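Side-chain contact in thermoresistant glucokinase (Janibacter sp. HTCC2649, PDB 4EUN), which probably phosphorylates gluconate at the expense of ATP, as expected of a thermoresistant gluconokinase-type carbohydrate kinase with a P-loop fold: residues 149-152 / 153-156. Numbering follows the deposited sequence.
Sequences FMPA and SLLQ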
loop_
_atom_site.group_PDB
_atom_site.type_symbol
_atom_site.label_atom_id
_atom_site.label_comp_id
_atom_site.label_asym_id
_atom_site.label_seq_id
_atom_site.Cartn_x
_atom_site.Cartn_y
_atom_site.Cartn_z
ATOM N N PHE A 149 -12.273 1.012 7.160
ATOM C CA PHE A 149 -11.671 2.288 6.828
ATOM C C PHE A 149 -12.749 3.216 6.255
ATOM O O PHE A 149 -12.773 4.417 6.543
ATOM C CB PHE A 149 -10.529 2.043 5.839
ATOM C CG PHE A 149 -9.926 3.288 5.291
ATOM C CD1 PHE A 149 -9.477 4.294 6.142
ATOM C CD2 PHE A 149 -9.792 3.454 3.920
ATOM C CE1 PHE A 149 -8.930 5.459 5.625
ATOM C CE2 PHE A 149 -9.228 4.605 3.395
ATOM C CZ PHE A 149 -8.795 5.608 4.247
ATOM N N MET A 150 -13.665 2.641 5.480
ATOM C CA MET A 150 -14.767 3.396 4.882
ATOM C C MET A 150 -16.104 2.793 5.287
ATOM O O MET A 150 -16.212 1.580 5.480
ATOM C CB MET A 150 -14.643 3.389 3.355
ATOM C CG MET A 150 -13.480 4.217 2.841
ATOM S SD MET A 150 -13.822 5.968 3.074
ATOM C CE MET A 150 -12.184 6.638 3.324
ATOM N N PRO A 151 -17.140 3.635 5.403
ATOM C CA PRO A 151 -18.431 3.116 5.862
ATOM C C PRO A 151 -19.107 2.264 4.801
ATOM O O PRO A 151 -18.964 2.537 3.611
ATOM C CB PRO A 151 -19.259 4.385 6.115
ATOM C CG PRO A 151 -18.560 5.473 5.337
ATOM C CD PRO A 151 -17.111 5.106 5.325
ATOM N N ALA A 152 -19.824 1.233 5.236
ATOM C CA ALA A 152 -20.553 0.357 4.339
ATOM C C ALA A 152 -21.547 1.117 3.474
ATOM O O ALA A 152 -21.868 0.678 2.369
ATOM C CB ALA A 152 -21.261 -0.729 5.132
ATOM N N SER A 153 -22.044 2.244 3.984
ATOM C CA SER A 153 -23.062 3.021 3.280
ATOM C C SER A 153 -22.542 3.606 1.970
ATOM O O SER A 153 -23.333 3.986 1.105
ATOM C CB SER A 153 -23.604 4.144 4.172
ATOM O OG SER A 153 -22.609 5.125 4.404
ATOM N N LEU A 154 -21.221 3.675 1.815
ATOM C CA LEU A 154 -20.651 4.224 0.587
ATOM C C LEU A 154 -20.750 3.255 -0.577
ATOM O O LEU A 154 -20.563 3.659 -1.725
ATOM C CB LEU A 154 -19.181 4.607 0.779
ATOM C CG LEU A 154 -18.845 5.937 1.441
ATOM C CD1 LEU A 154 -17.334 6.085 1.546
ATOM C CD2 LEU A 154 -19.430 7.086 0.647
ATOM N N LEU A 155 -21.030 1.984 -0.293
ATOM C CA LEU A 155 -20.985 0.959 -1.338
ATOM C C LEU A 155 -21.918 1.260 -2.501
ATOM O O LEU A 155 -21.524 1.124 -3.650
ATOM C CB LEU A 155 -21.278 -0.443 -0.790
ATOM C CG LEU A 155 -21.301 -1.561 -1.844
ATOM C CD1 LEU A 155 -19.928 -1.753 -2.489
ATOM C CD2 LEU A 155 -21.778 -2.868 -1.247
ATOM N N GLN A 156 -23.152 1.668 -2.210
ATOM C CA GLN A 156 -24.110 1.960 -3.273
ATOM C C GLN A 156 -23.580 2.998 -4.256
ATOM O O GLN A 156 -23.617 2.791 -5.477
ATOM C CB GLN A 156 -25.441 2.443 -2.685
ATOM C CG GLN A 156 -26.450 2.885 -3.733
ATOM C CD GLN A 156 -27.738 3.413 -3.117
ATOM O OE1 GLN A 156 -27.719 4.354 -2.320
ATOM N NE2 GLN A 156 -28.865 2.806 -3.484
#
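The turn that leads into helix 155-161 is built on two consecutive i to i+3 backbone bonds, and the side chains of Met150, Pro151 and Leu154 pack together. Leu154 N donates to Pro151 O at 3.1 Å, and Leu155 N reaches Ala152 O at the same 3.1 Å. Both bonds are fairly straight, with N-H...O angles of 163° and 164°. They close two overlapping turns of type I-like shape, as the backbone angles of the middle residues indicate: Ala152 and Ser153 in the first, Ser153 and Leu154 in the second.

In this P-loop kinase fold of parallel strands flanked by helices, the turn ends the loop that runs from helix 135-142 to helix 155-161. The flank of the Pro151 ring meets Leu154, with Pro151 CG 3.9 Å from Leu154 CG. Leu154 CG is anti to its own carbonyl carbon (chi1 -81°), which sets it against the Pro151 ring; from there Leu154 CD1 reaches Met150 SD, 3.8 Å away. The Met150 chain then bends back, setting its CE 3.5 Å above the Phe149 ring plane, toward the rim. Met150 and Leu154 both touch Met72 of helix 66-73, whereas Leu155 turns to Ile138 of helix 135-142.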